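Local coordinates for putative dehydratase (Mesorhizobium loti, PDB 2POZ), which belongs to the mandelate racemase/muconate lactonizing enzyme family of the enolase superfamily and is of unconfirmed function, perhaps acting as a lyase of the dehydratase kind, at residues A95-L100 against G285-T290; R123-A128 against Y153-F158; I227-E232 against P252-E257; R303-V308 against N327-E332. All coordinates share one frame; numbering follows the deposited sequence.

Contact 1: residues A95-L100 against G285-T290; sequences AIEQAL and GGLMET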
loop_
_atom_site.group_PDB
_atom_site.type_symbol
_atom_site.label_atom_id
_atom_site.label_comp_id
_atom_site.label_asym_id
_atom_site.label_seq_id
_atom_site.Cartn_x
_atom_site.Cartn_y
_atom_site.Cartn_z
ATOM N N ALA A 95 12.890 -8.924 -35.099
ATOM C CA ALA A 95 13.606 -9.496 -36.228
ATOM C C ALA A 95 14.221 -8.387 -37.076
ATOM O O ALA A 95 15.386 -8.451 -37.452
ATOM C CB ALA A 95 12.654 -10.364 -37.070
ATOM N N ILE A 96 13.425 -7.368 -37.360
ATOM C CA ILE A 96 13.871 -6.236 -38.156
ATOM C C ILE A 96 15.000 -5.487 -37.457
ATOM O O ILE A 96 16.009 -5.167 -38.077
ATOM C CB ILE A 96 12.685 -5.274 -38.431
ATOM C CG1 ILE A 96 11.755 -5.914 -39.464
ATOM C CG2 ILE A 96 13.200 -3.910 -38.918
ATOM C CD1 ILE A 96 10.422 -5.237 -39.608
ATOM N N GLU A 97 14.828 -5.234 -36.160
ATOM C CA GLU A 97 15.823 -4.511 -35.369
ATOM C C GLU A 97 17.174 -5.236 -35.369
ATOM O O GLU A 97 18.223 -4.599 -35.457
ATOM C CB GLU A 97 15.303 -4.315 -33.929
ATOM C CG GLU A 97 16.141 -3.361 -33.078
ATOM C CD GLU A 97 17.140 -4.086 -32.186
ATOM O OE1 GLU A 97 17.547 -5.213 -32.529
ATOM O OE2 GLU A 97 17.532 -3.518 -31.147
ATOM N N GLN A 98 17.148 -6.565 -35.260
ATOM C CA GLN A 98 18.378 -7.355 -35.287
ATOM C C GLN A 98 19.103 -7.133 -36.617
ATOM O O GLN A 98 20.314 -6.935 -36.652
ATOM C CB GLN A 98 18.070 -8.849 -35.169
ATOM C CG GLN A 98 17.634 -9.333 -33.797
ATOM C CD GLN A 98 16.950 -10.681 -33.883
ATOM O OE1 GLN A 98 17.391 -11.560 -34.623
ATOM N NE2 GLN A 98 15.869 -10.853 -33.125
ATOM N N ALA A 99 18.356 -7.197 -37.713
ATOM C CA ALA A 99 18.946 -7.011 -39.039
ATOM C C ALA A 99 19.560 -5.617 -39.181
ATOM O O ALA A 99 20.554 -5.440 -39.890
ATOM C CB ALA A 99 17.887 -7.231 -40.123
ATOM N N LEU A 100 18.966 -4.630 -38.519
ATOM C CA LEU A 100 19.494 -3.275 -38.598
ATOM C C LEU A 100 20.847 -3.185 -37.903
ATOM O O LEU A 100 21.773 -2.580 -38.440
ATOM C CB LEU A 100 18.500 -2.287 -37.992
ATOM C CG LEU A 100 17.239 -2.148 -38.851
ATOM C CD1 LEU A 100 16.221 -1.250 -38.149
ATOM C CD2 LEU A 100 17.617 -1.571 -40.217
ATOM N N GLY A 285 11.810 -7.348 -28.267
ATOM C CA GLY A 285 11.917 -6.050 -28.915
ATOM C C GLY A 285 13.167 -5.878 -29.754
ATOM O O GLY A 285 13.275 -4.931 -30.532
ATOM N N GLY A 286 14.112 -6.798 -29.614
ATOM C CA GLY A 286 15.342 -6.696 -30.378
ATOM C C GLY A 286 16.557 -6.712 -29.475
ATOM O O GLY A 286 16.434 -6.897 -28.265
ATOM N N LEU A 287 17.732 -6.513 -30.064
ATOM C CA LEU A 287 18.983 -6.527 -29.317
ATOM C C LEU A 287 19.173 -5.346 -28.371
ATOM O O LEU A 287 19.507 -5.529 -27.210
ATOM C CB LEU A 287 20.170 -6.584 -30.278
ATOM C CG LEU A 287 20.527 -7.937 -30.884
ATOM C CD1 LEU A 287 21.654 -7.744 -31.894
ATOM C CD2 LEU A 287 20.957 -8.897 -29.777
HETATM N N MSE A 288 18.977 -4.135 -28.865
HETATM C CA MSE A 288 19.146 -2.964 -28.012
HETATM C C MSE A 288 18.035 -2.904 -26.963
HETATM O O MSE A 288 18.299 -2.606 -25.803
HETATM C CB MSE A 288 19.164 -1.685 -28.853
HETATM C CG MSE A 288 19.258 -0.393 -28.032
HETATM SE SE MSE A 288 20.759 -0.335 -26.801
HETATM C CE MSE A 288 22.091 0.476 -27.982
ATOM N N GLU A 289 16.801 -3.198 -27.361
ATOM C CA GLU A 289 15.694 -3.185 -26.410
ATOM C C GLU A 289 15.993 -4.187 -25.281
ATOM O O GLU A 289 15.763 -3.902 -24.108
ATOM C CB GLU A 289 14.386 -3.550 -27.118
ATOM C CG GLU A 289 13.137 -3.545 -26.231
ATOM C CD GLU A 289 12.808 -2.164 -25.657
ATOM O OE1 GLU A 289 13.236 -1.143 -26.244
ATOM O OE2 GLU A 289 12.104 -2.106 -24.627
ATOM N N THR A 290 16.526 -5.352 -25.630
ATOM C CA THR A 290 16.837 -6.340 -24.608
ATOM C C THR A 290 18.014 -5.877 -23.753
ATOM O O THR A 290 18.045 -6.127 -22.549
ATOM C CB THR A 290 17.124 -7.717 -25.230
ATOM O OG1 THR A 290 15.959 -8.156 -25.943
ATOM C CG2 THR A 290 17.437 -8.746 -24.137
HETATM O O HOH W 1 15.903 -2.020 -29.959
#
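E97, on helix 87-108, directs its carboxylate at the start of helix 287-298 and grips two backbone amides there. OE2 receives the N-H of M288 at 2.8 Å through its syn lone pair, whereas the N-H of L287 reaches OE1, also at 2.8 Å, from above the carboxylate plane, 37° out of it. The side chain leaves with CG trans to the backbone N (chi1 -170°) and bends at chi2, which brings the carboxylate over G286. That glycine takes the N-cap position, and a CB on it would collide with E97 CD. A water bonded to E97 OE2 at 2.5 Å also accepts, weakly, from E289 N. With an alanine here instead of E97, the amides of L287 and M288 would probably lose their acceptor and a gap would open above G286. Q98 CG adds an apolar touch on L287 CG at 4.3 Å, while the amide of Q98 bonds through OE1 to E36 N. M288, a selenomethionine, also packs on F116 of a second subunit. The arrangement is a carboxylate bound to the amino end of a helix, here at the interface of the N-terminal domain with the barrel domain characteristic of the enolase superfamily.

Contact 2: residues R123-A128 against Y153-F158; sequences RVRAYA and YGALKF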
loop_
_atom_site.group_PDB
_atom_site.type_symbol
_atom_site.label_atom_id
_atom_site.label_comp_id
_atom_site.label_asym_id
_atom_site.label_seq_id
_atom_site.Cartn_x
_atom_site.Cartn_y
_atom_site.Cartn_z
ATOM N N ARG A 123 33.377 -16.176 -23.660
ATOM C CA ARG A 123 32.589 -17.391 -23.810
ATOM C C ARG A 123 31.523 -17.436 -22.729
ATOM O O ARG A 123 31.640 -16.761 -21.707
ATOM C CB ARG A 123 33.493 -18.630 -23.709
ATOM C CG ARG A 123 34.122 -18.833 -22.339
ATOM C CD ARG A 123 35.114 -19.987 -22.338
ATOM N NE ARG A 123 35.249 -20.584 -21.009
ATOM C CZ ARG A 123 35.823 -19.993 -19.962
ATOM N NH1 ARG A 123 36.337 -18.775 -20.075
ATOM N NH2 ARG A 123 35.857 -20.617 -18.789
ATOM N N VAL A 124 30.478 -18.224 -22.962
ATOM C CA VAL A 124 29.404 -18.349 -21.991
ATOM C C VAL A 124 29.027 -19.798 -21.776
ATOM O O VAL A 124 29.032 -20.604 -22.704
ATOM C CB VAL A 124 28.129 -17.612 -22.440
ATOM C CG1 VAL A 124 28.356 -16.113 -22.434
ATOM C CG2 VAL A 124 27.716 -18.096 -23.825
ATOM N N ARG A 125 28.706 -20.118 -20.534
ATOM C CA ARG A 125 28.283 -21.453 -20.170
ATOM C C ARG A 125 26.797 -21.547 -20.518
ATOM O O ARG A 125 26.073 -20.549 -20.472
ATOM C CB ARG A 125 28.481 -21.662 -18.674
ATOM C CG ARG A 125 28.079 -23.030 -18.188
ATOM C CD ARG A 125 28.322 -23.145 -16.701
ATOM N NE ARG A 125 27.677 -24.331 -16.163
ATOM C CZ ARG A 125 26.791 -24.304 -15.177
ATOM N NH1 ARG A 125 26.450 -23.147 -14.626
ATOM N NH2 ARG A 125 26.247 -25.432 -14.746
ATOM N N ALA A 126 26.337 -22.742 -20.863
ATOM C CA ALA A 126 24.938 -22.913 -21.217
ATOM C C ALA A 126 24.328 -24.118 -20.534
ATOM O O ALA A 126 25.041 -25.011 -20.099
ATOM C CB ALA A 126 24.802 -23.067 -22.734
ATOM N N TYR A 127 23.005 -24.126 -20.423
ATOM C CA TYR A 127 22.312 -25.268 -19.861
ATOM C C TYR A 127 21.612 -25.896 -21.059
ATOM O O TYR A 127 21.391 -25.229 -22.069
ATOM C CB TYR A 127 21.311 -24.849 -18.770
ATOM C CG TYR A 127 20.151 -23.982 -19.205
ATOM C CD1 TYR A 127 19.041 -24.528 -19.850
ATOM C CD2 TYR A 127 20.138 -22.612 -18.923
ATOM C CE1 TYR A 127 17.941 -23.732 -20.198
ATOM C CE2 TYR A 127 19.048 -21.807 -19.268
ATOM C CZ TYR A 127 17.956 -22.373 -19.904
ATOM O OH TYR A 127 16.887 -21.577 -20.258
ATOM N N ALA A 128 21.287 -27.177 -20.969
ATOM C CA ALA A 128 20.623 -27.847 -22.075
ATOM C C ALA A 128 19.108 -27.977 -21.882
ATOM O O ALA A 128 18.624 -28.231 -20.780
ATOM C CB ALA A 128 21.251 -29.240 -22.290
ATOM N N TYR A 153 27.244 -30.821 -20.492
ATOM C CA TYR A 153 26.413 -29.809 -19.838
ATOM C C TYR A 153 26.443 -30.002 -18.328
ATOM O O TYR A 153 26.373 -31.133 -17.837
ATOM C CB TYR A 153 24.967 -29.897 -20.351
ATOM C CG TYR A 153 24.815 -29.408 -21.769
ATOM C CD1 TYR A 153 24.714 -28.045 -22.046
ATOM C CD2 TYR A 153 24.852 -30.299 -22.844
ATOM C CE1 TYR A 153 24.664 -27.578 -23.351
ATOM C CE2 TYR A 153 24.801 -29.841 -24.161
ATOM C CZ TYR A 153 24.713 -28.480 -24.402
ATOM O OH TYR A 153 24.721 -28.015 -25.691
ATOM N N GLY A 154 26.553 -28.899 -17.593
ATOM C CA GLY A 154 26.571 -28.975 -16.142
ATOM C C GLY A 154 25.243 -28.502 -15.586
ATOM O O GLY A 154 25.064 -28.373 -14.375
ATOM N N ALA A 155 24.299 -28.243 -16.485
ATOM C CA ALA A 155 22.984 -27.768 -16.090
ATOM C C ALA A 155 21.935 -28.191 -17.114
ATOM O O ALA A 155 22.174 -28.166 -18.325
ATOM C CB ALA A 155 23.010 -26.249 -15.944
ATOM N N LEU A 156 20.769 -28.578 -16.616
ATOM C CA LEU A 156 19.682 -29.038 -17.469
ATOM C C LEU A 156 18.346 -28.414 -17.083
ATOM O O LEU A 156 18.035 -28.283 -15.897
ATOM C CB LEU A 156 19.541 -30.564 -17.352
ATOM C CG LEU A 156 20.758 -31.463 -17.574
ATOM C CD1 LEU A 156 20.408 -32.879 -17.120
ATOM C CD2 LEU A 156 21.174 -31.450 -19.039
ATOM N N LYS A 157 17.560 -28.028 -18.083
ATOM C CA LYS A 157 16.230 -27.485 -17.824
ATOM C C LYS A 157 15.210 -28.429 -18.441
ATOM O O LYS A 157 15.443 -28.982 -19.518
ATOM C CB LYS A 157 16.039 -26.088 -18.435
ATOM C CG LYS A 157 14.695 -25.471 -18.013
ATOM C CD LYS A 157 14.539 -24.000 -18.406
ATOM C CE LYS A 157 13.973 -23.836 -19.804
ATOM N NZ LYS A 157 13.892 -22.383 -20.173
ATOM N N PHE A 158 14.080 -28.618 -17.765
ATOM C CA PHE A 158 13.043 -29.494 -18.295
ATOM C C PHE A 158 11.655 -29.156 -17.763
ATOM O O PHE A 158 11.506 -28.559 -16.700
ATOM C CB PHE A 158 13.387 -30.966 -18.006
ATOM C CG PHE A 158 13.514 -31.292 -16.543
ATOM C CD1 PHE A 158 12.541 -32.049 -15.901
ATOM C CD2 PHE A 158 14.614 -30.852 -15.809
ATOM C CE1 PHE A 158 12.657 -32.368 -14.544
ATOM C CE2 PHE A 158 14.739 -31.163 -14.454
ATOM C CZ PHE A 158 13.758 -31.926 -13.820
HETATM O O HOH W 2 26.796 -26.343 -18.692
#
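Y127 and K157 come together obliquely, the lysine crossing the tyrosine at a slant with its CB near the ring and its NZ at the hydroxyl. K157 CB sits 3.5 Å from Y127 CE1, and the far end of the chain donates a hydrogen bond from NZ to Y127 OH at 3.1 Å. A bend at chi3 (87°) in an otherwise extended lysine brings the ammonium to the hydroxyl. At its base the tyrosine is held by apolar packing, CB on A155 CB at 3.6 Å. A phenylalanine in place of Y127 would probably keep the packing on K157 and A155 but cost NZ its hydroxyl partner, leaving the ammonium to the carboxylates of E231 and E332. Elsewhere in the contact, the methyl of A128 stands over the centre of one face of the Y153 ring, 12° off the ring normal, in a CH-pi contact. The edge of that ring meets A126 O. R125, extended from CG to NE, reaches across so that the edge of its guanidinium lies by G154, and NH2 forms a salt bridge with E201. Two backbone bonds join the strands: A128 N to A155 O (3.0 Å) and K157 N to A128 O (2.9 Å). A water takes the N-H of G154 and donates to A126 O. The chemistry is thus divided: A128 with Y153, and A155 with Y127, make apolar contacts, whereas K157 NZ is held among Y127 OH and those two carboxylates, so that this amine is fixed within the barrel by three groups from different strands.

Contact 3: residues I227-E232 against P252-E257; sequences ICFVEE and PIAVGE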
loop_
_atom_site.group_PDB
_atom_site.type_symbol
_atom_site.label_atom_id
_atom_site.label_comp_id
_atom_site.label_asym_id
_atom_site.label_seq_id
_atom_site.Cartn_x
_atom_site.Cartn_y
_atom_site.Cartn_z
ATOM N N ILE A 227 16.764 -27.489 -6.546
ATOM C CA ILE A 227 16.422 -26.865 -7.818
ATOM C C ILE A 227 17.037 -25.472 -7.951
ATOM O O ILE A 227 16.889 -24.632 -7.068
ATOM C CB ILE A 227 14.878 -26.763 -7.957
ATOM C CG1 ILE A 227 14.236 -28.139 -7.726
ATOM C CG2 ILE A 227 14.504 -26.198 -9.313
ATOM C CD1 ILE A 227 14.737 -29.236 -8.650
ATOM N N CYS A 228 17.729 -25.231 -9.061
ATOM C CA CYS A 228 18.354 -23.932 -9.305
ATOM C C CYS A 228 17.245 -22.865 -9.348
ATOM O O CYS A 228 17.286 -21.871 -8.616
ATOM C CB CYS A 228 19.129 -23.976 -10.623
ATOM S SG CYS A 228 20.113 -22.505 -10.973
ATOM N N PHE A 229 16.263 -23.067 -10.217
ATOM C CA PHE A 229 15.128 -22.156 -10.291
ATOM C C PHE A 229 13.921 -22.788 -10.984
ATOM O O PHE A 229 14.046 -23.798 -11.684
ATOM C CB PHE A 229 15.520 -20.821 -10.969
ATOM C CG PHE A 229 15.855 -20.926 -12.439
ATOM C CD1 PHE A 229 14.865 -21.189 -13.386
ATOM C CD2 PHE A 229 17.152 -20.673 -12.885
ATOM C CE1 PHE A 229 15.157 -21.191 -14.749
ATOM C CE2 PHE A 229 17.457 -20.673 -14.253
ATOM C CZ PHE A 229 16.456 -20.931 -15.187
ATOM N N VAL A 230 12.750 -22.209 -10.740
ATOM C CA VAL A 230 11.517 -22.664 -11.358
ATOM C C VAL A 230 11.095 -21.528 -12.296
ATOM O O VAL A 230 11.054 -20.363 -11.894
ATOM C CB VAL A 230 10.404 -22.942 -10.301
ATOM C CG1 VAL A 230 9.985 -21.653 -9.606
ATOM C CG2 VAL A 230 9.207 -23.584 -10.970
ATOM N N GLU A 231 10.803 -21.875 -13.544
ATOM C CA GLU A 231 10.411 -20.901 -14.558
ATOM C C GLU A 231 8.898 -20.818 -14.753
ATOM O O GLU A 231 8.204 -21.845 -14.793
ATOM C CB GLU A 231 11.083 -21.251 -15.887
ATOM C CG GLU A 231 10.818 -20.263 -17.011
ATOM C CD GLU A 231 11.496 -20.678 -18.306
ATOM O OE1 GLU A 231 12.581 -21.292 -18.229
ATOM O OE2 GLU A 231 10.950 -20.383 -19.395
ATOM N N GLU A 232 8.399 -19.589 -14.885
ATOM C CA GLU A 232 6.975 -19.330 -15.073
ATOM C C GLU A 232 6.092 -20.231 -14.209
ATOM O O GLU A 232 5.343 -21.052 -14.732
ATOM C CB GLU A 232 6.587 -19.516 -16.546
ATOM C CG GLU A 232 7.198 -18.505 -17.506
ATOM C CD GLU A 232 6.660 -18.664 -18.920
ATOM O OE1 GLU A 232 6.682 -19.802 -19.437
ATOM O OE2 GLU A 232 6.216 -17.655 -19.512
ATOM N N PRO A 252 14.000 -20.091 -6.263
ATOM C CA PRO A 252 14.131 -18.811 -6.966
ATOM C C PRO A 252 13.241 -18.911 -8.210
ATOM O O PRO A 252 13.074 -19.998 -8.778
ATOM C CB PRO A 252 15.612 -18.772 -7.339
ATOM C CG PRO A 252 16.255 -19.563 -6.253
ATOM C CD PRO A 252 15.317 -20.730 -6.100
ATOM N N ILE A 253 12.674 -17.791 -8.634
ATOM C CA ILE A 253 11.801 -17.792 -9.795
ATOM C C ILE A 253 12.410 -17.034 -10.958
ATOM O O ILE A 253 13.128 -16.054 -10.766
ATOM C CB ILE A 253 10.444 -17.147 -9.458
ATOM C CG1 ILE A 253 9.744 -17.951 -8.352
ATOM C CG2 ILE A 253 9.572 -17.080 -10.703
ATOM C CD1 ILE A 253 8.443 -17.304 -7.849
ATOM N N ALA A 254 12.116 -17.505 -12.166
ATOM C CA ALA A 254 12.577 -16.874 -13.393
ATOM C C ALA A 254 11.384 -16.778 -14.350
ATOM O O ALA A 254 10.597 -17.722 -14.466
ATOM C CB ALA A 254 13.699 -17.702 -14.030
ATOM N N VAL A 255 11.233 -15.628 -15.002
ATOM C CA VAL A 255 10.155 -15.420 -15.975
ATOM C C VAL A 255 10.714 -14.533 -17.077
ATOM O O VAL A 255 11.829 -14.031 -16.960
ATOM C CB VAL A 255 8.909 -14.691 -15.367
ATOM C CG1 VAL A 255 8.325 -15.500 -14.224
ATOM C CG2 VAL A 255 9.293 -13.287 -14.886
ATOM N N GLY A 256 9.949 -14.341 -18.147
ATOM C CA GLY A 256 10.421 -13.472 -19.209
ATOM C C GLY A 256 10.220 -13.949 -20.630
ATOM O O GLY A 256 10.195 -13.133 -21.554
ATOM N N GLU A 257 10.079 -15.260 -20.819
ATOM C CA GLU A 257 9.894 -15.802 -22.161
ATOM C C GLU A 257 8.655 -15.208 -22.813
ATOM O O GLU A 257 8.592 -15.072 -24.030
ATOM C CB GLU A 257 9.773 -17.335 -22.122
ATOM C CG GLU A 257 9.588 -17.974 -23.505
ATOM C CD GLU A 257 9.652 -19.507 -23.478
ATOM O OE1 GLU A 257 9.881 -20.088 -22.392
ATOM O OE2 GLU A 257 9.479 -20.128 -24.551
HETATM O O HOH W 3 10.380 -17.516 -19.064
HETATM O O HOH W 4 7.293 -15.299 -19.059
#
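V230 and I253 stand next to each other in two parallel strands joined by three backbone hydrogen bonds. V230 N donates to P252 O at 3.0 Å, A254 N to V230 O, and E232 N to A254 O at 2.9 Å. CA-H groups of F229, I253 and E231 add contacts to carbonyl oxygens P252 O, V230 O and A254 O. The apolar contacts fall on both faces of this pair. V230 CG1 and I253 CG1 meet at 3.9 Å, their side chains pointing the same way, and I253 packs further on helix 239-248. On the face bearing E231 and A254, the methyl of A254 lies over the F229 ring, 3.7 Å above its plane and displaced toward the rim. P252 packs beside C228 and F229, its CD 3.4 Å from C228 O. The polar contacts gather at the carboxyl ends of the strands. E231 OE2 and E257 OE1, both acceptors, lie 3.2 Å apart, with the side chains crossing at about a right angle. Two waters tie glutamates to the facing backbone: one donates to E231 OE2 and accepts from E257 N, and another joins E232 OE2 to G256 N. E231 OE1 turns to K157, E232 to R258, and E257 OE2 to Y41. Together the strands and helix 239-248 form a beta-alpha-beta unit of the barrel. D205, E231 and E257, at the ends of three successive strands, are consistent with the divalent-metal site of enolase superfamily members, which would probably account for the closeness of the E231 and E257 carboxylates.

Contact 4: residues R303-V308 against N327-E332; sequences RVAPHV and NFMIHE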
loop_
_atom_site.group_PDB
_atom_site.type_symbol
_atom_site.label_atom_id
_atom_site.label_comp_id
_atom_site.label_asym_id
_atom_site.label_seq_id
_atom_site.Cartn_x
_atom_site.Cartn_y
_atom_site.Cartn_z
ATOM N N ARG A 303 19.493 -11.050 -12.376
ATOM C CA ARG A 303 20.441 -11.514 -13.386
ATOM C C ARG A 303 19.652 -11.979 -14.609
ATOM O O ARG A 303 18.420 -12.072 -14.564
ATOM C CB ARG A 303 21.334 -12.626 -12.833
ATOM C CG ARG A 303 20.601 -13.679 -12.055
ATOM C CD ARG A 303 21.577 -14.702 -11.487
ATOM N NE ARG A 303 20.884 -15.626 -10.599
ATOM C CZ ARG A 303 21.340 -16.827 -10.260
ATOM N NH1 ARG A 303 22.497 -17.265 -10.732
ATOM N NH2 ARG A 303 20.625 -17.592 -9.452
ATOM N N VAL A 304 20.348 -12.276 -15.700
ATOM C CA VAL A 304 19.670 -12.635 -16.940
ATOM C C VAL A 304 20.068 -13.959 -17.595
ATOM O O VAL A 304 21.247 -14.242 -17.788
ATOM C CB VAL A 304 19.864 -11.492 -17.977
ATOM C CG1 VAL A 304 19.009 -11.729 -19.204
ATOM C CG2 VAL A 304 19.516 -10.145 -17.332
ATOM N N ALA A 305 19.060 -14.759 -17.929
ATOM C CA ALA A 305 19.247 -16.036 -18.618
ATOM C C ALA A 305 18.382 -15.923 -19.879
ATOM O O ALA A 305 17.243 -16.398 -19.908
ATOM C CB ALA A 305 18.767 -17.174 -17.751
ATOM N N PRO A 306 18.924 -15.298 -20.941
ATOM C CA PRO A 306 18.200 -15.107 -22.200
ATOM C C PRO A 306 17.591 -16.378 -22.753
ATOM O O PRO A 306 18.238 -17.419 -22.807
ATOM C CB PRO A 306 19.261 -14.536 -23.136
ATOM C CG PRO A 306 20.237 -13.875 -22.198
ATOM C CD PRO A 306 20.331 -14.893 -21.092
ATOM N N HIS A 307 16.329 -16.291 -23.150
ATOM C CA HIS A 307 15.677 -17.446 -23.732
ATOM C C HIS A 307 15.968 -17.423 -25.224
ATOM O O HIS A 307 15.894 -16.372 -25.872
ATOM C CB HIS A 307 14.167 -17.397 -23.506
ATOM C CG HIS A 307 13.427 -18.477 -24.227
ATOM N ND1 HIS A 307 12.746 -18.254 -25.404
ATOM C CD2 HIS A 307 13.309 -19.801 -23.969
ATOM C CE1 HIS A 307 12.238 -19.393 -25.838
ATOM N NE2 HIS A 307 12.565 -20.347 -24.986
ATOM N N VAL A 308 16.314 -18.580 -25.768
ATOM C CA VAL A 308 16.598 -18.677 -27.191
ATOM C C VAL A 308 16.238 -20.054 -27.721
ATOM O O VAL A 308 16.719 -21.069 -27.217
ATOM C CB VAL A 308 18.088 -18.413 -27.495
ATOM C CG1 VAL A 308 18.435 -16.983 -27.168
ATOM C CG2 VAL A 308 18.955 -19.331 -26.680
ATOM N N ASN A 327 25.039 -8.254 -16.194
ATOM C CA ASN A 327 24.304 -9.173 -15.327
ATOM C C ASN A 327 23.870 -10.470 -16.023
ATOM O O ASN A 327 22.752 -10.945 -15.850
ATOM C CB ASN A 327 23.083 -8.462 -14.703
ATOM C CG ASN A 327 22.118 -7.893 -15.747
ATOM O OD1 ASN A 327 22.501 -7.598 -16.881
ATOM N ND2 ASN A 327 20.862 -7.713 -15.349
ATOM N N PHE A 328 24.775 -11.040 -16.809
ATOM C CA PHE A 328 24.498 -12.285 -17.517
ATOM C C PHE A 328 24.629 -13.465 -16.565
ATOM O O PHE A 328 25.548 -13.509 -15.755
ATOM C CB PHE A 328 25.481 -12.475 -18.675
ATOM C CG PHE A 328 25.420 -13.844 -19.300
ATOM C CD1 PHE A 328 24.367 -14.195 -20.150
ATOM C CD2 PHE A 328 26.398 -14.792 -19.021
ATOM C CE1 PHE A 328 24.293 -15.468 -20.702
ATOM C CE2 PHE A 328 26.334 -16.071 -19.568
ATOM C CZ PHE A 328 25.280 -16.412 -20.411
HETATM N N MSE A 329 23.713 -14.423 -16.669
HETATM C CA MSE A 329 23.765 -15.604 -15.826
HETATM C C MSE A 329 24.216 -16.861 -16.584
HETATM O O MSE A 329 25.266 -17.430 -16.298
HETATM C CB MSE A 329 22.397 -15.880 -15.201
HETATM C CG MSE A 329 22.370 -17.133 -14.336
HETATM SE SE MSE A 329 20.575 -17.633 -13.792
HETATM C CE MSE A 329 20.953 -19.423 -13.114
ATOM N N ILE A 330 23.417 -17.286 -17.554
ATOM C CA ILE A 330 23.718 -18.503 -18.299
ATOM C C ILE A 330 22.973 -18.490 -19.644
ATOM O O ILE A 330 21.961 -17.808 -19.790
ATOM C CB ILE A 330 23.290 -19.727 -17.441
ATOM C CG1 ILE A 330 23.825 -21.032 -18.026
ATOM C CG2 ILE A 330 21.778 -19.764 -17.325
ATOM C CD1 ILE A 330 23.633 -22.220 -17.081
ATOM N N HIS A 331 23.487 -19.243 -20.613
ATOM C CA HIS A 331 22.913 -19.329 -21.961
ATOM C C HIS A 331 22.035 -20.592 -22.095
ATOM O O HIS A 331 22.266 -21.582 -21.401
ATOM C CB HIS A 331 24.067 -19.381 -22.973
ATOM C CG HIS A 331 23.639 -19.505 -24.404
ATOM N ND1 HIS A 331 23.415 -18.412 -25.214
ATOM C CD2 HIS A 331 23.446 -20.595 -25.185
ATOM C CE1 HIS A 331 23.109 -18.824 -26.432
ATOM N NE2 HIS A 331 23.121 -20.145 -26.442
ATOM N N GLU A 332 21.043 -20.555 -22.986
ATOM C CA GLU A 332 20.155 -21.704 -23.213
ATOM C C GLU A 332 20.367 -22.337 -24.594
ATOM O O GLU A 332 20.389 -21.639 -25.606
ATOM C CB GLU A 332 18.685 -21.283 -23.084
ATOM C CG GLU A 332 17.695 -22.404 -23.428
ATOM C CD GLU A 332 16.241 -21.981 -23.282
ATOM O OE1 GLU A 332 15.918 -20.835 -23.669
ATOM O OE2 GLU A 332 15.424 -22.797 -22.797
HETATM O O HOH W 5 19.499 -18.651 -20.618
HETATM O O HOH W 6 20.751 -17.840 -24.023
HETATM O O HOH W 7 18.876 -22.350 -28.140
#
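P306 O is gripped by two waters, each donating to it at 2.8 Å, that tie it to the facing segment: one also donates to I330 O, the other accepts from E332 N. Here the segments have drawn apart and water stands in for direct bonds; the direct backbone bonds lie nearer R303, where V304 N donates to N327 O at 2.8 Å and M329 N to V304 O at 2.7 Å. R303 and M329, a selenomethionine, pack closely. M329 runs fully extended, with its CG trans to the backbone N (chi1 178°), and passes obliquely beside the arginine so that SE sits 3.5 Å above the guanidinium plane, toward its rim. The arginine's NH2 forms salt bridges with D213 and E214 of a third subunit. V304 CG2 packs against the amide of N327, whose ND2 donates to C294 O and M302 O. Farther along, A305 CB meets I330 CG2, and P306 CD touches CE1 of F328, the two side chains at about a right angle. E332 extends toward V308 N and H307, but the exact place of OE1 is doubtful; OE2 bonds to N129 and to K157. H307 is held by D280 through ND1, an arrangement reminiscent of the His-Asp pair on neighbouring barrel strands in mandelate racemase relatives. The chemistry thus changes along the contact, from direct backbone bonds and the R303-M329 packing, where R303 reaches another subunit, to an end bridged by waters, where the placing of H307 and E332 is consistent with an active-site pocket.

Overall arrangement
From the N terminus, helix 87-108 opens the longest loop, which contact 1 closes 185 residues on at the start of helix 287-298, joining the N-terminal domain to the barrel. Within that loop lie contact 2, linking strand 123-128 to strand 155-158, and then contact 3, one beta-alpha-beta step of the barrel; these two are in series. Contact 4 follows after contact 1 has closed, joining 303-308 to 327-332, the stretch that leads into strand 331-333, so none of the loops cross. Strand 331-333 lies beside strand 123-128, which brings contacts 2 and 4 together, with centres about 10 Å apart. Contact 3 touches both, whereas contact 1 stays apart.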